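Local coordinates for copper homeostasis protein CutC (Streptococcus agalactiae, PDB 2BDQ) that belongs to the CutC family and may bind copper ions in the cytoplasm, at residues L75-V86 and A108-L119. Sequence-based numbering, arbitrary orientation.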
ATOM      1  N   LEU A  75      12.713   8.323  -6.239  1.00 15.04           N
ATOM      2  CA  LEU A  75      12.583   8.362  -7.690  1.00 15.00           C
ATOM      3  C   LEU A  75      13.025   7.002  -8.244  1.00 14.95           C
ATOM      4  O   LEU A  75      12.506   6.543  -9.263  1.00 14.50           O
ATOM      5  CB  LEU A  75      13.447   9.481  -8.292  1.00 13.99           C
ATOM      6  CG  LEU A  75      13.007  10.921  -8.010  1.00 16.44           C
ATOM      7  CD1 LEU A  75      14.079  11.902  -8.493  1.00 16.42           C
ATOM      8  CD2 LEU A  75      11.676  11.205  -8.709  1.00 14.34           C
ATOM      9  N   ARG A  76      13.978   6.361  -7.567  1.00 14.27           N
ATOM     10  CA  ARG A  76      14.464   5.043  -7.988  1.00 16.16           C
ATOM     11  C   ARG A  76      13.339   4.026  -7.787  1.00 15.69           C
ATOM     12  O   ARG A  76      13.180   3.093  -8.563  1.00 14.98           O
ATOM     13  CB  ARG A  76      15.691   4.646  -7.156  1.00 17.65           C
ATOM     14  CG  ARG A  76      16.159   3.186  -7.305  1.00 21.31           C
ATOM     15  CD  ARG A  76      16.977   2.932  -8.573  1.00 20.65           C
ATOM     16  NE  ARG A  76      16.158   2.584  -9.734  1.00 22.71           N
ATOM     17  CZ  ARG A  76      15.517   1.426  -9.888  1.00 23.99           C
ATOM     18  NH1 ARG A  76      15.589   0.481  -8.951  1.00 24.03           N
ATOM     19  NH2 ARG A  76      14.801   1.208 -10.987  1.00 22.54           N
ATOM     20  N   ILE A  77      12.556   4.224  -6.731  1.00 15.38           N
ATOM     21  CA  ILE A  77      11.438   3.347  -6.426  1.00 14.31           C
ATOM     22  C   ILE A  77      10.376   3.480  -7.520  1.00 15.31           C
ATOM     23  O   ILE A  77       9.885   2.481  -8.060  1.00 13.23           O
ATOM     24  CB  ILE A  77      10.827   3.713  -5.051  1.00 14.06           C
ATOM     25  CG1 ILE A  77      11.781   3.269  -3.939  1.00 17.60           C
ATOM     26  CG2 ILE A  77       9.469   3.063  -4.892  1.00 12.53           C
ATOM     27  CD1 ILE A  77      11.441   3.814  -2.573  1.00 18.72           C
HETATM   28  N   MSE A  78      10.037   4.724  -7.849  1.00 14.06           N
HETATM   29  CA  MSE A  78       9.036   5.001  -8.869  1.00 17.15           C
HETATM   30  C   MSE A  78       9.431   4.458 -10.243  1.00 16.22           C
HETATM   31  O   MSE A  78       8.580   3.947 -10.971  1.00 16.09           O
HETATM   32  CB  MSE A  78       8.769   6.506  -8.950  1.00 19.10           C
HETATM   33  CG  MSE A  78       8.147   7.060  -7.666  1.00 24.11           C
HETATM   34 SE   MSE A  78       8.044   8.990  -7.584  1.00 34.29          SE
HETATM   35  CE  MSE A  78       6.706   9.292  -8.928  1.00 25.61           C
ATOM     36  N   GLU A  79      10.708   4.562 -10.602  1.00 15.64           N
ATOM     37  CA  GLU A  79      11.143   4.045 -11.895  1.00 16.75           C
ATOM     38  C   GLU A  79      10.949   2.535 -11.904  1.00 15.91           C
ATOM     39  O   GLU A  79      10.499   1.971 -12.893  1.00 16.46           O
ATOM     40  CB  GLU A  79      12.615   4.379 -12.158  1.00 17.52           C
ATOM     41  CG  GLU A  79      13.171   3.767 -13.449  1.00 21.60           C
ATOM     42  CD  GLU A  79      14.653   4.065 -13.656  1.00 24.41           C
ATOM     43  OE1 GLU A  79      15.474   3.702 -12.783  1.00 24.90           O
ATOM     44  OE2 GLU A  79      15.000   4.664 -14.696  1.00 27.58           O
ATOM     45  N   GLU A  80      11.277   1.889 -10.790  1.00 16.71           N
ATOM     46  CA  GLU A  80      11.133   0.441 -10.682  1.00 17.82           C
ATOM     47  C   GLU A  80       9.663   0.042 -10.759  1.00 17.36           C
ATOM     48  O   GLU A  80       9.300  -0.892 -11.467  1.00 18.72           O
ATOM     49  CB  GLU A  80      11.732  -0.055  -9.361  1.00 15.77           C
ATOM     50  CG  GLU A  80      11.788  -1.578  -9.217  1.00 19.46           C
ATOM     51  CD  GLU A  80      12.613  -2.250 -10.305  1.00 20.73           C
ATOM     52  OE1 GLU A  80      13.689  -1.716 -10.654  1.00 19.87           O
ATOM     53  OE2 GLU A  80      12.188  -3.320 -10.802  1.00 23.18           O
ATOM     54  N   ASP A  81       8.811   0.755 -10.031  1.00 16.95           N
ATOM     55  CA  ASP A  81       7.394   0.425 -10.049  1.00 17.21           C
ATOM     56  C   ASP A  81       6.767   0.662 -11.416  1.00 15.09           C
ATOM     57  O   ASP A  81       5.802  -0.015 -11.787  1.00 14.65           O
ATOM     58  CB  ASP A  81       6.645   1.180  -8.944  1.00 16.47           C
ATOM     59  CG  ASP A  81       6.828   0.521  -7.582  1.00 19.22           C
ATOM     60  OD1 ASP A  81       6.752  -0.733  -7.527  1.00 20.87           O
ATOM     61  OD2 ASP A  81       7.033   1.231  -6.570  1.00 16.73           O
ATOM     62  N   ILE A  82       7.326   1.600 -12.177  1.00 15.05           N
ATOM     63  CA  ILE A  82       6.823   1.881 -13.515  1.00 13.25           C
ATOM     64  C   ILE A  82       7.165   0.733 -14.445  1.00 12.74           C
ATOM     65  O   ILE A  82       6.333   0.318 -15.238  1.00 13.51           O
ATOM     66  CB  ILE A  82       7.417   3.190 -14.060  1.00 14.51           C
ATOM     67  CG1 ILE A  82       6.718   4.370 -13.374  1.00 13.22           C
ATOM     68  CG2 ILE A  82       7.265   3.265 -15.584  1.00 12.48           C
ATOM     69  CD1 ILE A  82       7.332   5.708 -13.677  1.00 13.49           C
ATOM     70  N   LEU A  83       8.385   0.213 -14.344  1.00 13.94           N
ATOM     71  CA  LEU A  83       8.811  -0.900 -15.193  1.00 14.01           C
ATOM     72  C   LEU A  83       7.904  -2.111 -14.987  1.00 13.97           C
ATOM     73  O   LEU A  83       7.510  -2.770 -15.942  1.00 13.05           O
ATOM     74  CB  LEU A  83      10.255  -1.276 -14.869  1.00 13.51           C
ATOM     75  CG  LEU A  83      11.444  -0.781 -15.697  1.00 15.41           C
ATOM     76  CD1 LEU A  83      11.093   0.385 -16.605  1.00 12.87           C
ATOM     77  CD2 LEU A  83      12.538  -0.421 -14.713  1.00 14.19           C
ATOM     78  N   ARG A  84       7.585  -2.403 -13.731  1.00 15.45           N
ATOM     79  CA  ARG A  84       6.713  -3.520 -13.413  1.00 16.23           C
ATOM     80  C   ARG A  84       5.293  -3.242 -13.923  1.00 16.99           C
ATOM     81  O   ARG A  84       4.666  -4.106 -14.526  1.00 16.81           O
ATOM     82  CB  ARG A  84       6.705  -3.762 -11.897  1.00 16.12           C
ATOM     83  CG  ARG A  84       7.685  -4.829 -11.385  1.00 19.04           C
ATOM     84  CD  ARG A  84       9.134  -4.612 -11.809  1.00 19.47           C
ATOM     85  NE  ARG A  84       9.364  -5.018 -13.192  1.00 24.16           N
ATOM     86  CZ  ARG A  84      10.515  -4.870 -13.843  1.00 24.21           C
ATOM     87  NH1 ARG A  84      10.615  -5.274 -15.100  1.00 27.24           N
ATOM     88  NH2 ARG A  84      11.562  -4.315 -13.245  1.00 25.81           N
ATOM     89  N   ALA A  85       4.794  -2.030 -13.700  1.00 17.82           N
ATOM     90  CA  ALA A  85       3.448  -1.685 -14.149  1.00 19.55           C
ATOM     91  C   ALA A  85       3.286  -1.908 -15.648  1.00 20.26           C
ATOM     92  O   ALA A  85       2.259  -2.421 -16.097  1.00 21.14           O
ATOM     93  CB  ALA A  85       3.119  -0.240 -13.799  1.00 18.72           C
ATOM     94  N   VAL A  86       4.291  -1.523 -16.430  1.00 19.78           N
ATOM     95  CA  VAL A  86       4.205  -1.715 -17.870  1.00 19.96           C
ATOM     96  C   VAL A  86       4.322  -3.187 -18.265  1.00 19.80           C
ATOM     97  O   VAL A  86       3.579  -3.659 -19.122  1.00 20.90           O
ATOM     98  CB  VAL A  86       5.279  -0.886 -18.619  1.00 21.42           C
ATOM     99  CG1 VAL A  86       6.638  -1.129 -18.015  1.00 23.39           C
ATOM    100  CG2 VAL A  86       5.295  -1.257 -20.095  1.00 19.24           C
ATOM    101  N   ALA A 108      12.835  15.834 -13.047  1.00 21.41           N
ATOM    102  CA  ALA A 108      12.582  14.550 -12.397  1.00 20.56           C
ATOM    103  C   ALA A 108      11.677  13.683 -13.268  1.00 20.25           C
ATOM    104  O   ALA A 108      11.942  12.494 -13.456  1.00 20.61           O
ATOM    105  CB  ALA A 108      11.956  14.758 -11.013  1.00 20.65           C
ATOM    106  N   ILE A 109      10.616  14.275 -13.813  1.00 19.55           N
ATOM    107  CA  ILE A 109       9.699  13.527 -14.666  1.00 19.15           C
ATOM    108  C   ILE A 109      10.401  12.998 -15.915  1.00 20.78           C
ATOM    109  O   ILE A 109      10.164  11.858 -16.327  1.00 20.77           O
ATOM    110  CB  ILE A 109       8.495  14.393 -15.108  1.00 18.90           C
ATOM    111  CG1 ILE A 109       7.643  14.759 -13.894  1.00 17.42           C
ATOM    112  CG2 ILE A 109       7.643  13.632 -16.123  1.00 18.95           C
ATOM    113  CD1 ILE A 109       6.562  15.741 -14.200  1.00 17.34           C
ATOM    114  N   GLU A 110      11.254  13.816 -16.527  1.00 21.45           N
ATOM    115  CA  GLU A 110      11.963  13.373 -17.722  1.00 23.87           C
ATOM    116  C   GLU A 110      12.838  12.165 -17.410  1.00 23.16           C
ATOM    117  O   GLU A 110      13.017  11.299 -18.258  1.00 23.20           O
ATOM    118  CB  GLU A 110      12.813  14.510 -18.316  1.00 25.82           C
ATOM    119  CG  GLU A 110      11.990  15.695 -18.800  1.00 28.93           C
ATOM    120  CD  GLU A 110      12.793  16.706 -19.613  1.00 31.37           C
ATOM    121  OE1 GLU A 110      13.874  17.141 -19.154  1.00 30.88           O
ATOM    122  OE2 GLU A 110      12.331  17.071 -20.716  1.00 34.03           O
ATOM    123  N   GLN A 111      13.367  12.100 -16.188  1.00 24.31           N
ATOM    124  CA  GLN A 111      14.211  10.974 -15.782  1.00 24.80           C
ATOM    125  C   GLN A 111      13.418   9.663 -15.829  1.00 24.55           C
ATOM    126  O   GLN A 111      13.985   8.590 -16.058  1.00 23.49           O
ATOM    127  CB  GLN A 111      14.747  11.171 -14.355  1.00 27.92           C
ATOM    128  CG  GLN A 111      15.966  12.086 -14.215  1.00 31.71           C
ATOM    129  CD  GLN A 111      16.461  12.181 -12.768  1.00 35.30           C
ATOM    130  OE1 GLN A 111      15.938  12.960 -11.965  1.00 36.71           O
ATOM    131  NE2 GLN A 111      17.459  11.371 -12.429  1.00 36.06           N
ATOM    132  N   LEU A 112      12.109   9.752 -15.614  1.00 22.89           N
ATOM    133  CA  LEU A 112      11.262   8.564 -15.616  1.00 22.67           C
ATOM    134  C   LEU A 112      10.568   8.283 -16.952  1.00 22.84           C
ATOM    135  O   LEU A 112      10.060   7.180 -17.171  1.00 23.79           O
ATOM    136  CB  LEU A 112      10.204   8.682 -14.518  1.00 21.13           C
ATOM    137  CG  LEU A 112      10.692   8.880 -13.080  1.00 20.50           C
ATOM    138  CD1 LEU A 112       9.532   9.347 -12.205  1.00 18.60           C
ATOM    139  CD2 LEU A 112      11.288   7.587 -12.554  1.00 19.54           C
ATOM    140  N   LEU A 113      10.549   9.258 -17.851  1.00 22.56           N
ATOM    141  CA  LEU A 113       9.882   9.054 -19.131  1.00 22.80           C
ATOM    142  C   LEU A 113      10.298   7.804 -19.904  1.00 23.76           C
ATOM    143  O   LEU A 113       9.447   7.062 -20.402  1.00 23.95           O
ATOM    144  CB  LEU A 113      10.061  10.279 -20.026  1.00 23.36           C
ATOM    145  CG  LEU A 113       9.223  11.488 -19.605  1.00 24.52           C
ATOM    146  CD1 LEU A 113       9.454  12.622 -20.595  1.00 23.80           C
ATOM    147  CD2 LEU A 113       7.740  11.106 -19.559  1.00 22.52           C
ATOM    148  N   PRO A 114      11.611   7.552 -20.024  1.00 22.98           N
ATOM    149  CA  PRO A 114      12.057   6.365 -20.765  1.00 22.63           C
ATOM    150  C   PRO A 114      11.461   5.062 -20.229  1.00 22.25           C
ATOM    151  O   PRO A 114      11.041   4.203 -20.999  1.00 23.77           O
ATOM    152  CB  PRO A 114      13.579   6.419 -20.622  1.00 24.17           C
ATOM    153  CG  PRO A 114      13.854   7.911 -20.498  1.00 23.48           C
ATOM    154  CD  PRO A 114      12.757   8.350 -19.555  1.00 22.04           C
ATOM    155  N   ALA A 115      11.417   4.917 -18.911  1.00 21.96           N
ATOM    156  CA  ALA A 115      10.861   3.706 -18.308  1.00 21.09           C
ATOM    157  C   ALA A 115       9.378   3.546 -18.645  1.00 20.57           C
ATOM    158  O   ALA A 115       8.878   2.424 -18.743  1.00 20.50           O
ATOM    159  CB  ALA A 115      11.043   3.731 -16.796  1.00 19.05           C
ATOM    160  N   THR A 116       8.681   4.665 -18.828  1.00 19.79           N
ATOM    161  CA  THR A 116       7.250   4.635 -19.145  1.00 20.26           C
ATOM    162  C   THR A 116       6.957   3.920 -20.453  1.00 19.11           C
ATOM    163  O   THR A 116       5.839   3.448 -20.681  1.00 18.81           O
ATOM    164  CB  THR A 116       6.659   6.050 -19.239  1.00 20.51           C
ATOM    165  OG1 THR A 116       6.776   6.708 -17.967  1.00 22.86           O
ATOM    166  CG2 THR A 116       5.197   5.972 -19.616  1.00 25.06           C
ATOM    167  N   GLN A 117       7.959   3.877 -21.322  1.00 18.16           N
ATOM    168  CA  GLN A 117       7.844   3.206 -22.604  1.00 18.35           C
ATOM    169  C   GLN A 117       6.596   3.573 -23.402  1.00 19.62           C
ATOM    170  O   GLN A 117       5.930   2.704 -23.971  1.00 17.24           O
ATOM    171  CB  GLN A 117       7.899   1.696 -22.386  1.00 17.21           C
ATOM    172  CG  GLN A 117       9.170   1.248 -21.681  1.00 18.05           C
ATOM    173  CD  GLN A 117       9.103  -0.203 -21.224  1.00 20.05           C
ATOM    174  OE1 GLN A 117       9.078  -1.127 -22.041  1.00 20.30           O
ATOM    175  NE2 GLN A 117       9.064  -0.405 -19.911  1.00 18.39           N
ATOM    176  N   GLY A 118       6.283   4.867 -23.433  1.00 19.60           N
ATOM    177  CA  GLY A 118       5.139   5.340 -24.189  1.00 18.91           C
ATOM    178  C   GLY A 118       3.749   5.148 -23.615  1.00 20.06           C
ATOM    179  O   GLY A 118       2.783   5.622 -24.213  1.00 19.83           O
ATOM    180  N   LEU A 119       3.606   4.473 -22.478  1.00 19.90           N
ATOM    181  CA  LEU A 119       2.259   4.298 -21.950  1.00 19.21           C
ATOM    182  C   LEU A 119       1.635   5.655 -21.634  1.00 18.93           C
ATOM    183  O   LEU A 119       2.346   6.629 -21.376  1.00 18.90           O
ATOM    184  CB  LEU A 119       2.259   3.426 -20.687  1.00 20.61           C
ATOM    185  CG  LEU A 119       2.768   1.981 -20.761  1.00 22.67           C
ATOM    186  CD1 LEU A 119       2.278   1.260 -19.516  1.00 23.40           C
ATOM    187  CD2 LEU A 119       2.263   1.262 -22.005  1.00 22.40           C
TER
HETATM  188  O   HOH W   1      13.457   5.969 -16.719  1.00 15.65           O
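Leu112 and Ala115 meet the flank of helix 75-86 where it runs nearly parallel to helix 108-116, the axes 9.0 Å apart and crossing at -22°. Leu112 is a knob in the hole formed by Leu75, Met78, Glu79 and Ile82; its CD2 methyl lies 3.5 Å from Glu79 CB. One turn on, at Ala115, the backbones are about as close as at Leu112: Ile82 CG2 rests 3.6 Å from Ala115 O, and Leu83 CD1 is packed tightly against Ala115 CB, at 3.4 Å. No direct hydrogen bond joins the segments. Instead a water donates to Glu79 OE2 and to Gln111 O, 2.8 Å from the latter, and accepts from Ala115 N, which makes no bond to the preceding turn where the helix kinks at Pro114 and Ala115. Glu79 reaches it with CG anti to the backbone N (chi1 175°) and an extended chain, while its OE1 takes the salt bridge from Arg76, which also pairs with Glu45 of the second subunit. Beyond the helix, Gln117 turns back, its NE2 donating to Ala115 O (3.1 Å, 155°); its side chain crosses that of Val86 at about a right angle, NE2 lying 4.0 Å from Val86 CB. Leu119 CD1 packs 3.8 Å from Val86 CB. Helices 72-87 and 106-116 belong to the outer layer of a TIM barrel, where Ile82 and Thr116 both press on Leu93 of strand 92-95 and Thr116 also meets Leu121 of strand 121-123.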